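Monoacylglycerol lipase (Palaeococcus ferrophilus, PDB 6QE2) probably hydrolyses monoacylglycerols to free fatty acid and glycerol, as a serine hydrolase of the alpha/beta-hydrolase fold. Local coordinates at residues A[14-20]-A[42-48]; A[4-8]-A[72-76]; A[106-112]-A[193-198]; A[49-53]-A[163-167]. All blocks are in the same frame, centred on the assembly; numbering follows the deposited sequence.

Contact 1: A[14-20]-A[42-48]; sequences GWVVLVH and GVYAFDW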
loop_
_atom_site.group_PDB
_atom_site.type_symbol
_atom_site.label_atom_id
_atom_site.label_comp_id
_atom_site.label_asym_id
_atom_site.label_seq_id
_atom_site.Cartn_x
_atom_site.Cartn_y
_atom_site.Cartn_z
ATOM N N GLY A 14 -9.020 8.789 -16.436
ATOM C CA GLY A 14 -7.711 9.020 -15.868
ATOM C C GLY A 14 -7.052 7.708 -15.490
ATOM O O GLY A 14 -7.534 6.615 -15.808
ATOM N N TRP A 15 -5.946 7.834 -14.761
ATOM C CA TRP A 15 -5.111 6.710 -14.381
ATOM C C TRP A 15 -5.162 6.474 -12.879
ATOM O O TRP A 15 -5.284 7.411 -12.086
ATOM C CB TRP A 15 -3.656 6.941 -14.784
ATOM C CG TRP A 15 -3.417 6.762 -16.244
ATOM C CD1 TRP A 15 -3.360 7.736 -17.190
ATOM C CD2 TRP A 15 -3.215 5.521 -16.923
ATOM N NE1 TRP A 15 -3.122 7.181 -18.426
ATOM C CE2 TRP A 15 -3.031 5.820 -18.289
ATOM C CE3 TRP A 15 -3.163 4.186 -16.511
ATOM C CZ2 TRP A 15 -2.805 4.835 -19.242
ATOM C CZ3 TRP A 15 -2.938 3.208 -17.459
ATOM C CH2 TRP A 15 -2.767 3.538 -18.813
ATOM N N VAL A 16 -4.983 5.219 -12.499
ATOM C CA VAL A 16 -4.856 4.848 -11.107
ATOM C C VAL A 16 -3.568 4.041 -11.041
ATOM O O VAL A 16 -3.412 3.078 -11.766
ATOM C CB VAL A 16 -6.004 3.984 -10.580
ATOM C CG1 VAL A 16 -5.714 3.570 -9.153
ATOM C CG2 VAL A 16 -7.308 4.740 -10.623
ATOM N N VAL A 17 -2.636 4.475 -10.208
ATOM C CA VAL A 17 -1.379 3.769 -10.035
ATOM C C VAL A 17 -1.539 2.860 -8.833
ATOM O O VAL A 17 -1.893 3.309 -7.764
ATOM C CB VAL A 17 -0.199 4.719 -9.802
ATOM C CG1 VAL A 17 1.063 3.922 -9.553
ATOM C CG2 VAL A 17 -0.011 5.636 -10.992
ATOM N N LEU A 18 -1.275 1.580 -9.037
ATOM C CA LEU A 18 -1.414 0.584 -7.994
ATOM C C LEU A 18 -0.085 0.275 -7.329
ATOM O O LEU A 18 0.870 -0.072 -7.991
ATOM C CB LEU A 18 -2.000 -0.693 -8.579
ATOM C CG LEU A 18 -1.975 -1.902 -7.653
ATOM C CD1 LEU A 18 -3.191 -1.871 -6.754
ATOM C CD2 LEU A 18 -1.934 -3.189 -8.443
ATOM N N VAL A 19 -0.053 0.386 -6.009
ATOM C CA VAL A 19 1.151 0.163 -5.226
ATOM C C VAL A 19 0.902 -0.936 -4.193
ATOM O O VAL A 19 0.215 -0.719 -3.210
ATOM C CB VAL A 19 1.577 1.466 -4.535
ATOM C CG1 VAL A 19 2.919 1.306 -3.861
ATOM C CG2 VAL A 19 1.623 2.599 -5.540
ATOM N N HIS A 20 1.476 -2.121 -4.439
ATOM C CA HIS A 20 1.268 -3.285 -3.565
ATOM C C HIS A 20 2.118 -3.160 -2.292
ATOM O O HIS A 20 2.869 -2.211 -2.105
ATOM C CB HIS A 20 1.553 -4.613 -4.319
ATOM C CG HIS A 20 3.001 -4.865 -4.672
ATOM N ND1 HIS A 20 3.950 -5.185 -3.705
ATOM C CD2 HIS A 20 3.652 -4.878 -5.855
ATOM C CE1 HIS A 20 5.119 -5.367 -4.284
ATOM N NE2 HIS A 20 4.969 -5.196 -5.591
ATOM N N GLY A 42 -7.801 3.664 -16.511
ATOM C CA GLY A 42 -6.619 2.884 -16.776
ATOM C C GLY A 42 -5.933 2.616 -15.449
ATOM O O GLY A 42 -6.034 3.410 -14.523
ATOM N N VAL A 43 -5.275 1.466 -15.348
ATOM C CA VAL A 43 -4.527 1.105 -14.147
ATOM C C VAL A 43 -3.088 0.848 -14.557
ATOM O O VAL A 43 -2.833 0.090 -15.499
ATOM C CB VAL A 43 -5.119 -0.125 -13.435
ATOM C CG1 VAL A 43 -4.263 -0.490 -12.211
ATOM C CG2 VAL A 43 -6.565 0.139 -13.023
ATOM N N TYR A 44 -2.155 1.498 -13.865
ATOM C CA TYR A 44 -0.727 1.289 -14.072
ATOM C C TYR A 44 -0.236 0.471 -12.890
ATOM O O TYR A 44 -0.259 0.946 -11.749
ATOM C CB TYR A 44 0.021 2.617 -14.188
ATOM C CG TYR A 44 1.424 2.503 -14.754
ATOM C CD1 TYR A 44 2.407 1.776 -14.094
ATOM C CD2 TYR A 44 1.762 3.122 -15.945
ATOM C CE1 TYR A 44 3.686 1.668 -14.607
ATOM C CE2 TYR A 44 3.040 3.021 -16.466
ATOM C CZ TYR A 44 3.997 2.295 -15.786
ATOM O OH TYR A 44 5.272 2.191 -16.290
ATOM N N ALA A 45 0.185 -0.758 -13.159
ATOM C CA ALA A 45 0.663 -1.654 -12.120
ATOM C C ALA A 45 2.161 -1.857 -12.262
ATOM O O ALA A 45 2.713 -1.810 -13.364
ATOM C CB ALA A 45 -0.053 -3.007 -12.189
ATOM N N PHE A 46 2.820 -2.087 -11.133
ATOM C CA PHE A 46 4.225 -2.458 -11.158
ATOM C C PHE A 46 4.486 -3.340 -9.951
ATOM O O PHE A 46 3.747 -3.309 -8.968
ATOM C CB PHE A 46 5.159 -1.234 -11.138
ATOM C CG PHE A 46 5.150 -0.477 -9.825
ATOM C CD1 PHE A 46 4.196 0.498 -9.569
ATOM C CD2 PHE A 46 6.087 -0.760 -8.841
ATOM C CE1 PHE A 46 4.186 1.184 -8.361
ATOM C CE2 PHE A 46 6.077 -0.083 -7.626
ATOM C CZ PHE A 46 5.122 0.890 -7.388
ATOM N N ASP A 47 5.546 -4.132 -10.035
ATOM C CA ASP A 47 6.026 -4.891 -8.892
ATOM C C ASP A 47 7.258 -4.195 -8.337
ATOM O O ASP A 47 8.161 -3.823 -9.093
ATOM C CB ASP A 47 6.331 -6.341 -9.280
ATOM C CG ASP A 47 5.066 -7.161 -9.515
ATOM O OD1 ASP A 47 3.959 -6.629 -9.287
ATOM O OD2 ASP A 47 5.171 -8.339 -9.919
ATOM N N TRP A 48 7.262 -3.961 -7.022
ATOM C CA TRP A 48 8.398 -3.333 -6.363
ATOM C C TRP A 48 9.688 -4.086 -6.656
ATOM O O TRP A 48 9.656 -5.299 -6.903
ATOM C CB TRP A 48 8.220 -3.322 -4.848
ATOM C CG TRP A 48 7.206 -2.399 -4.246
ATOM C CD1 TRP A 48 5.880 -2.291 -4.566
ATOM C CD2 TRP A 48 7.419 -1.529 -3.129
ATOM N NE1 TRP A 48 5.268 -1.379 -3.738
ATOM C CE2 TRP A 48 6.190 -0.900 -2.843
ATOM C CE3 TRP A 48 8.536 -1.214 -2.345
ATOM C CZ2 TRP A 48 6.047 0.031 -1.812
ATOM C CZ3 TRP A 48 8.391 -0.295 -1.317
ATOM C CH2 TRP A 48 7.156 0.322 -1.063
HETATM O O HOH W 1 2.266 -2.201 -7.169
#
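G42 meets the indole of W15 where two parallel strands of the alpha/beta-hydrolase sheet, 15-19 and 42-46, begin to pair; with helix 30-38 they form a beta-alpha-beta crossover. W15 CE3 comes to 3.4 Å from G42 C, and a side chain at G42 would collide with that ring, which is why glycine suits the place. V43 turns to the face shared with V16 and L18, and its CG1, anti to the backbone N (chi1 178°), packs on L18 CB. Y44 is gripped through its backbone: its N donates to V16 O at 2.9 Å and its O accepts from L18 N at 3.0 Å. Its hydroxyl leaves the contact for E76. A45 touches L18 CD2 by CB. At F46 the strands part and a water steps in; this water donates to both L18 O and F46 O, and H20 N donates to the water. F46 CE1 packs on V19 CG2 at 4.1 Å. D47 presents its CA to the edge of the H20 imidazole and gives OD1 to S26. W48 closes the contact: CD1 lies over a face of that imidazole, and W48 N donates to H20 NE2 at 3.0 Å, 31° out of the ring plane.

Contact 2: A[4-8]-A[72-76]; sequences YRAKF and SIIEE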
loop_
_atom_site.group_PDB
_atom_site.type_symbol
_atom_site.label_atom_id
_atom_site.label_comp_id
_atom_site.label_asym_id
_atom_site.label_seq_id
_atom_site.Cartn_x
_atom_site.Cartn_y
_atom_site.Cartn_z
ATOM N N TYR A 4 8.888 -4.816 -13.470
ATOM C CA TYR A 4 7.749 -5.371 -14.157
ATOM C C TYR A 4 6.705 -4.275 -14.078
ATOM O O TYR A 4 6.280 -3.895 -12.991
ATOM C CB TYR A 4 7.228 -6.631 -13.474
ATOM C CG TYR A 4 5.802 -6.932 -13.859
ATOM C CD1 TYR A 4 5.506 -7.584 -15.046
ATOM C CD2 TYR A 4 4.751 -6.534 -13.052
ATOM C CE1 TYR A 4 4.202 -7.846 -15.409
ATOM C CE2 TYR A 4 3.443 -6.794 -13.406
ATOM C CZ TYR A 4 3.174 -7.449 -14.586
ATOM O OH TYR A 4 1.871 -7.707 -14.939
ATOM N N ARG A 5 6.323 -3.744 -15.230
ATOM C CA ARG A 5 5.332 -2.686 -15.302
ATOM C C ARG A 5 4.259 -3.101 -16.290
ATOM O O ARG A 5 4.562 -3.675 -17.332
ATOM C CB ARG A 5 5.971 -1.384 -15.784
ATOM C CG ARG A 5 7.136 -0.882 -14.949
ATOM C CD ARG A 5 7.959 0.109 -15.755
ATOM N NE ARG A 5 9.014 0.742 -14.973
ATOM C CZ ARG A 5 8.935 1.968 -14.470
ATOM N NH1 ARG A 5 7.845 2.695 -14.665
ATOM N NH2 ARG A 5 9.943 2.468 -13.774
ATOM N N ALA A 6 3.004 -2.817 -15.971
ATOM C CA ALA A 6 1.935 -3.173 -16.875
ATOM C C ALA A 6 0.804 -2.168 -16.845
ATOM O O ALA A 6 0.424 -1.694 -15.790
ATOM C CB ALA A 6 1.403 -4.548 -16.532
ATOM N N LYS A 7 0.288 -1.833 -18.019
ATOM C CA LYS A 7 -0.849 -0.929 -18.093
ATOM C C LYS A 7 -2.080 -1.721 -18.506
ATOM O O LYS A 7 -2.027 -2.520 -19.444
ATOM C CB LYS A 7 -0.602 0.211 -19.089
ATOM C CG LYS A 7 0.578 1.111 -18.738
ATOM C CD LYS A 7 0.550 2.380 -19.584
ATOM C CE LYS A 7 1.102 2.158 -20.974
ATOM N NZ LYS A 7 1.877 3.343 -21.436
ATOM N N PHE A 8 -3.195 -1.474 -17.816
ATOM C CA PHE A 8 -4.442 -2.183 -18.056
ATOM C C PHE A 8 -5.540 -1.179 -18.374
ATOM O O PHE A 8 -5.651 -0.138 -17.720
ATOM C CB PHE A 8 -4.867 -3.030 -16.844
ATOM C CG PHE A 8 -3.868 -4.085 -16.445
ATOM C CD1 PHE A 8 -2.958 -3.843 -15.428
ATOM C CD2 PHE A 8 -3.848 -5.316 -17.075
ATOM C CE1 PHE A 8 -2.041 -4.811 -15.054
ATOM C CE2 PHE A 8 -2.934 -6.286 -16.708
ATOM C CZ PHE A 8 -2.029 -6.035 -15.696
ATOM N N SER A 72 8.608 8.310 -11.816
ATOM C CA SER A 72 8.827 7.853 -13.175
ATOM C C SER A 72 7.527 7.509 -13.892
ATOM O O SER A 72 7.383 7.797 -15.063
ATOM C CB SER A 72 9.780 6.654 -13.194
ATOM O OG SER A 72 9.111 5.439 -12.953
ATOM N N ILE A 73 6.588 6.892 -13.187
ATOM C CA ILE A 73 5.316 6.546 -13.808
ATOM C C ILE A 73 4.533 7.804 -14.158
ATOM O O ILE A 73 3.926 7.892 -15.232
ATOM C CB ILE A 73 4.513 5.615 -12.880
ATOM C CG1 ILE A 73 5.222 4.264 -12.738
ATOM C CG2 ILE A 73 3.089 5.433 -13.401
ATOM C CD1 ILE A 73 4.625 3.377 -11.651
ATOM N N ILE A 74 4.520 8.793 -13.259
ATOM C CA ILE A 74 3.806 10.035 -13.544
ATOM C C ILE A 74 4.459 10.774 -14.713
ATOM O O ILE A 74 3.768 11.362 -15.554
ATOM C CB ILE A 74 3.717 10.903 -12.275
ATOM C CG1 ILE A 74 2.816 10.223 -11.241
ATOM C CG2 ILE A 74 3.179 12.293 -12.588
ATOM C CD1 ILE A 74 2.748 10.951 -9.920
ATOM N N GLU A 75 5.791 10.736 -14.802
ATOM C CA GLU A 75 6.464 11.335 -15.957
ATOM C C GLU A 75 6.075 10.631 -17.252
ATOM O O GLU A 75 5.853 11.281 -18.282
ATOM C CB GLU A 75 7.984 11.265 -15.787
ATOM C CG GLU A 75 8.741 11.974 -16.922
ATOM C CD GLU A 75 10.250 11.985 -16.744
ATOM O OE1 GLU A 75 10.759 12.525 -15.740
ATOM O OE2 GLU A 75 10.936 11.468 -17.654
ATOM N N GLU A 76 5.995 9.296 -17.220
ATOM C CA GLU A 76 5.612 8.535 -18.405
ATOM C C GLU A 76 4.183 8.840 -18.832
ATOM O O GLU A 76 3.895 8.975 -20.028
ATOM C CB GLU A 76 5.766 7.040 -18.128
ATOM C CG GLU A 76 5.272 6.141 -19.255
ATOM C CD GLU A 76 5.281 4.676 -18.867
ATOM O OE1 GLU A 76 5.868 4.346 -17.811
ATOM O OE2 GLU A 76 4.708 3.854 -19.614
#
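With CG anti to its carbonyl carbon (chi1 -57°) and the chain extended from there to NE, R5 reaches from strand 5-8 to S72 on helix 63-77, whose OG is set between its own backbone N and carbonyl carbon (chi1 84°). The hydroxyl lies at the edge of the guanidinium, in its plane. R5 NH2 donates to S72 OG at 3.2 Å along a fairly straight line, and NH1 adds a weak bond at 3.5 Å. Because OG also donates to I69 O, one turn back in the helix, it is held as donor and acceptor at once, a double role that serine fills well. NH1 further packs on I73 CG1 at 3.6 Å and bonds to Y44 OH. Beside this, K7 bends at its last two torsions and meets the extended E76 from the opposite direction, making a long, weak salt bridge of 3.4 Å between K7 NZ and E76 OE2. The other carboxylate oxygen, E76 OE1, bonds to Y44 OH and stays 4.1 Å from R5 NH1, too far for a salt bridge. With an alanine in place of S72, R5 NH2 is likely to lose this acceptor and I69 O the hydroxyl, leaving the arginine end held mainly through Y44 OH. Here an outermost strand of the sheet is tied to the helix across it by long polar side chains at the surface. Solvent competes for such groups, and the salt bridge is likely to contribute only modestly, with the Y44 hydroxyl bonded to both R5 NH1 and E76 OE1.

Contact 3: A[106-112]-A[193-198]; sequences GVVASSP and APVLLL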
loop_
_atom_site.group_PDB
_atom_site.type_symbol
_atom_site.label_atom_id
_atom_site.label_comp_id
_atom_site.label_asym_id
_atom_site.label_seq_id
_atom_site.Cartn_x
_atom_site.Cartn_y
_atom_site.Cartn_z
ATOM N N GLY A 106 -5.539 12.355 -6.133
ATOM C CA GLY A 106 -6.119 11.794 -4.929
ATOM C C GLY A 106 -5.400 10.523 -4.554
ATOM O O GLY A 106 -4.661 9.932 -5.344
ATOM N N VAL A 107 -5.605 10.099 -3.310
ATOM C CA VAL A 107 -4.903 8.931 -2.788
ATOM C C VAL A 107 -5.877 8.055 -2.013
ATOM O O VAL A 107 -6.644 8.547 -1.177
ATOM C CB VAL A 107 -3.687 9.328 -1.921
ATOM C CG1 VAL A 107 -4.074 10.300 -0.804
ATOM C CG2 VAL A 107 -3.024 8.095 -1.359
ATOM N N VAL A 108 -5.873 6.760 -2.327
ATOM C CA VAL A 108 -6.665 5.751 -1.634
ATOM C C VAL A 108 -5.679 4.812 -0.960
ATOM O O VAL A 108 -4.805 4.243 -1.628
ATOM C CB VAL A 108 -7.574 4.968 -2.591
ATOM C CG1 VAL A 108 -8.389 3.936 -1.820
ATOM C CG2 VAL A 108 -8.469 5.909 -3.398
ATOM N N ALA A 109 -5.803 4.655 0.353
ATOM C CA ALA A 109 -4.906 3.800 1.121
ATOM C C ALA A 109 -5.720 2.712 1.806
ATOM O O ALA A 109 -6.592 3.007 2.629
ATOM C CB ALA A 109 -4.111 4.612 2.143
ATOM N N SER A 110 -5.457 1.463 1.435
ATOM C CA SER A 110 -6.044 0.295 2.075
ATOM C C SER A 110 -5.103 -0.187 3.170
ATOM O O SER A 110 -3.940 -0.489 2.895
ATOM C CB SER A 110 -6.287 -0.802 1.038
ATOM O OG SER A 110 -6.293 -2.091 1.626
ATOM N N SER A 111 -5.612 -0.278 4.404
ATOM C CA SER A 111 -4.838 -0.735 5.559
ATOM C C SER A 111 -3.416 -0.176 5.584
ATOM O O SER A 111 -2.459 -0.954 5.673
ATOM C CB SER A 111 -4.775 -2.266 5.578
ATOM O OG SER A 111 -6.075 -2.842 5.579
ATOM N N PRO A 112 -3.223 1.139 5.489
ATOM C CA PRO A 112 -1.858 1.669 5.416
ATOM C C PRO A 112 -1.098 1.424 6.711
ATOM O O PRO A 112 -1.670 1.407 7.807
ATOM C CB PRO A 112 -2.069 3.167 5.164
ATOM C CG PRO A 112 -3.432 3.451 5.716
ATOM C CD PRO A 112 -4.234 2.214 5.460
ATOM N N ALA A 193 -4.299 16.720 -1.875
ATOM C CA ALA A 193 -5.245 15.972 -2.698
ATOM C C ALA A 193 -6.273 15.250 -1.808
ATOM O O ALA A 193 -5.996 14.969 -0.642
ATOM C CB ALA A 193 -4.490 14.953 -3.559
ATOM N N PRO A 194 -7.426 14.879 -2.345
ATOM C CA PRO A 194 -8.409 14.129 -1.552
ATOM C C PRO A 194 -7.878 12.771 -1.110
ATOM O O PRO A 194 -7.086 12.134 -1.806
ATOM C CB PRO A 194 -9.597 13.976 -2.512
ATOM C CG PRO A 194 -9.460 15.121 -3.451
ATOM C CD PRO A 194 -7.979 15.297 -3.647
ATOM N N VAL A 195 -8.345 12.325 0.057
ATOM C CA VAL A 195 -7.838 11.126 0.718
ATOM C C VAL A 195 -8.994 10.195 1.058
ATOM O O VAL A 195 -10.034 10.638 1.558
ATOM C CB VAL A 195 -7.054 11.478 2.004
ATOM C CG1 VAL A 195 -6.698 10.206 2.790
ATOM C CG2 VAL A 195 -5.820 12.293 1.681
ATOM N N LEU A 196 -8.801 8.900 0.808
ATOM C CA LEU A 196 -9.693 7.852 1.301
ATOM C C LEU A 196 -8.851 6.804 2.015
ATOM O O LEU A 196 -7.912 6.255 1.429
ATOM C CB LEU A 196 -10.490 7.212 0.158
ATOM C CG LEU A 196 -11.303 5.960 0.497
ATOM C CD1 LEU A 196 -12.395 6.257 1.540
ATOM C CD2 LEU A 196 -11.908 5.354 -0.772
ATOM N N LEU A 197 -9.173 6.539 3.281
ATOM C CA LEU A 197 -8.534 5.489 4.060
ATOM C C LEU A 197 -9.544 4.381 4.329
ATOM O O LEU A 197 -10.684 4.658 4.709
ATOM C CB LEU A 197 -8.015 6.054 5.389
ATOM C CG LEU A 197 -7.120 7.289 5.278
ATOM C CD1 LEU A 197 -6.813 7.828 6.667
ATOM C CD2 LEU A 197 -5.823 6.951 4.555
ATOM N N LEU A 198 -9.120 3.129 4.154
ATOM C CA LEU A 198 -9.978 1.969 4.378
ATOM C C LEU A 198 -9.285 1.018 5.342
ATOM O O LEU A 198 -8.143 0.613 5.096
ATOM C CB LEU A 198 -10.295 1.237 3.067
ATOM C CG LEU A 198 -10.834 2.057 1.900
ATOM C CD1 LEU A 198 -9.807 2.042 0.790
ATOM C CD2 LEU A 198 -12.153 1.503 1.400
#
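V107 lies side by side with V195, its CG1 reaching V195 CG2 at 3.6 Å; a first torsion of 54° puts that methyl between the backbone N and the carbonyl carbon, close to the neighbouring strand. The two valines belong to adjacent parallel strands, 106-110 and 195-200, in the central sheet of the alpha/beta-hydrolase fold. A109 shares their face: its CB meets L197 CD2 at 3.8 Å, and so small a residue leaves room for I94 of helix 88-99. On the other face V108 CG1 touches two leucines, 3.9 Å from L196 CD2 and 3.5 Å from L198 CD1, and W252 of helix 242-256 packs on V108 and L196. Branched apolar residues suit both faces, since helices cover each. Nearly straight backbone bonds stitch the strands: V107 N to P194 O, L196 N to V107 O, A109 N to L196 O and L198 N to A109 O. At the end of the strand S110 OG bonds to H86 ND1; just past it S111 OG bonds to H233 O, and the S111 side chain touches D203, both residues of the probable catalytic triad. The chain bends at S111, yet S111 N still donates to L198 O at 2.8 Å, with an angle of 168° at the hydrogen.

Contact 4: A[49-53]-A[163-167]; sequences PGHGK and PLVHD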
loop_
_atom_site.group_PDB
_atom_site.type_symbol
_atom_site.label_atom_id
_atom_site.label_comp_id
_atom_site.label_asym_id
_atom_site.label_seq_id
_atom_site.Cartn_x
_atom_site.Cartn_y
_atom_site.Cartn_z
ATOM N N PRO A 49 10.834 -3.416 -6.591
ATOM C CA PRO A 49 12.110 -4.139 -6.585
ATOM C C PRO A 49 12.094 -5.210 -5.503
ATOM O O PRO A 49 11.559 -5.002 -4.410
ATOM C CB PRO A 49 13.136 -3.042 -6.281
ATOM C CG PRO A 49 12.478 -1.766 -6.720
ATOM C CD PRO A 49 11.008 -1.959 -6.480
ATOM N N GLY A 50 12.648 -6.377 -5.826
ATOM C CA GLY A 50 12.665 -7.456 -4.854
ATOM C C GLY A 50 11.318 -8.079 -4.590
ATOM O O GLY A 50 11.132 -8.726 -3.554
ATOM N N HIS A 51 10.360 -7.893 -5.497
ATOM C CA HIS A 51 9.006 -8.393 -5.325
ATOM C C HIS A 51 8.473 -8.883 -6.659
ATOM O O HIS A 51 8.851 -8.370 -7.715
ATOM C CB HIS A 51 8.059 -7.314 -4.791
ATOM C CG HIS A 51 8.268 -6.986 -3.347
ATOM N ND1 HIS A 51 9.293 -6.178 -2.906
ATOM C CD2 HIS A 51 7.577 -7.357 -2.245
ATOM C CE1 HIS A 51 9.229 -6.069 -1.593
ATOM N NE2 HIS A 51 8.195 -6.772 -1.166
ATOM N N GLY A 52 7.590 -9.877 -6.589
ATOM C CA GLY A 52 6.837 -10.312 -7.758
ATOM C C GLY A 52 7.716 -10.645 -8.942
ATOM O O GLY A 52 8.718 -11.363 -8.825
ATOM N N LYS A 53 7.342 -10.110 -10.103
ATOM C CA LYS A 53 8.045 -10.357 -11.356
ATOM C C LYS A 53 9.202 -9.399 -11.593
ATOM O O LYS A 53 9.874 -9.501 -12.628
ATOM C CB LYS A 53 7.064 -10.276 -12.527
ATOM C CG LYS A 53 5.915 -11.249 -12.421
ATOM C CD LYS A 53 4.872 -10.983 -13.492
ATOM C CE LYS A 53 3.675 -11.897 -13.318
ATOM N NZ LYS A 53 2.718 -11.762 -14.451
ATOM N N PRO A 163 3.724 -18.553 -5.437
ATOM C CA PRO A 163 5.184 -18.595 -5.557
ATOM C C PRO A 163 5.859 -17.229 -5.662
ATOM O O PRO A 163 7.060 -17.150 -5.477
ATOM C CB PRO A 163 5.409 -19.394 -6.840
ATOM C CG PRO A 163 4.167 -19.219 -7.616
ATOM C CD PRO A 163 3.065 -19.134 -6.617
ATOM N N LEU A 164 5.110 -16.186 -5.996
ATOM C CA LEU A 164 5.647 -14.848 -6.085
ATOM C C LEU A 164 5.643 -14.165 -4.717
ATOM O O LEU A 164 6.302 -13.157 -4.544
ATOM C CB LEU A 164 4.849 -14.028 -7.090
ATOM C CG LEU A 164 4.977 -14.508 -8.529
ATOM C CD1 LEU A 164 4.123 -13.675 -9.458
ATOM C CD2 LEU A 164 6.426 -14.454 -8.954
ATOM N N VAL A 165 4.891 -14.711 -3.760
ATOM C CA VAL A 165 4.841 -14.141 -2.419
ATOM C C VAL A 165 6.028 -14.672 -1.628
ATOM O O VAL A 165 6.367 -15.859 -1.715
ATOM C CB VAL A 165 3.504 -14.478 -1.728
ATOM C CG1 VAL A 165 3.580 -14.195 -0.232
ATOM C CG2 VAL A 165 2.373 -13.683 -2.350
ATOM N N HIS A 166 6.671 -13.792 -0.862
ATOM C CA HIS A 166 7.810 -14.174 -0.041
ATOM C C HIS A 166 7.688 -13.493 1.312
ATOM O O HIS A 166 6.875 -12.587 1.504
ATOM C CB HIS A 166 9.142 -13.811 -0.711
ATOM C CG HIS A 166 9.348 -12.338 -0.890
ATOM N ND1 HIS A 166 9.741 -11.509 0.139
ATOM C CD2 HIS A 166 9.235 -11.548 -1.984
ATOM C CE1 HIS A 166 9.858 -10.272 -0.311
ATOM N NE2 HIS A 166 9.550 -10.269 -1.596
ATOM N N ASP A 167 8.521 -13.929 2.259
ATOM C CA ASP A 167 8.487 -13.396 3.616
ATOM C C ASP A 167 9.762 -12.643 3.975
ATOM O O ASP A 167 10.084 -12.497 5.159
ATOM C CB ASP A 167 8.229 -14.524 4.619
ATOM C CG ASP A 167 9.434 -15.434 4.816
ATOM O OD1 ASP A 167 10.288 -15.530 3.909
ATOM O OD2 ASP A 167 9.524 -16.059 5.892
HETATM O O HOH W 2 6.795 -10.431 -3.923
#
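H166 sets its NE2 over one face of the H51 imidazole, 3.6 Å from CD2, toward the rim of the ring. The planes are turned by 47°, so the pair is oblique, and the same NE2 also makes a weak, bent bond to G50 O at 3.0 Å. This is the tight part of the contact. H51 is held in its rotation by ND1, which donates to P49 O at 3.0 Å in the plane of its ring, almost straight at 170°. H166 reaches over because CG sits between its backbone N and carbonyl carbon (chi1 64°), and its ND1 takes the backbone N of R168, so NE2 is left as the donor. Were H51 replaced by an alanine, a gap would probably open next to H166 NE2 and H20, and P49 O would be left without this donor. The other half is looser. A water bridges G52 N and L164 O, at 2.8 Å from each, and L164 CD2 only brushes G52 O at 3.9 Å, while the aliphatic part of K53 lies by L164 CD1 before the lysine runs out toward solvent. G50 and G52 both have positive phi, which favours glycine. The loop 49-53 follows strand 42-46 and precedes helix 63-77, with H51 also meeting H20, just after strand 15-19. Its partner lies between helix 153-161 and strand 168-170, in the insertion, about half helix, between strands 106-110 and 195-200 that probably forms the cap of the lipase.

Overall arrangement
Contacts 1 and 3 are the buried ones, two parallel strand pairs at different places in the same sheet, held by regular backbone bonds and apolar side chains; their nearest atoms are about 7 Å apart. Contact 2 is at the surface, where the edge strand 5-8, neighbour of strand 42-46, is joined to helix 63-77 by charged and polar groups; Y44 connects it to contact 1. Contact 4 is partly buried and involves neither helix nor strand: imidazoles, a water and glycines join a loop to the probable cap. It touches contact 1 through D47 and H20, but lies about 24 Å from contact 3, centre to centre.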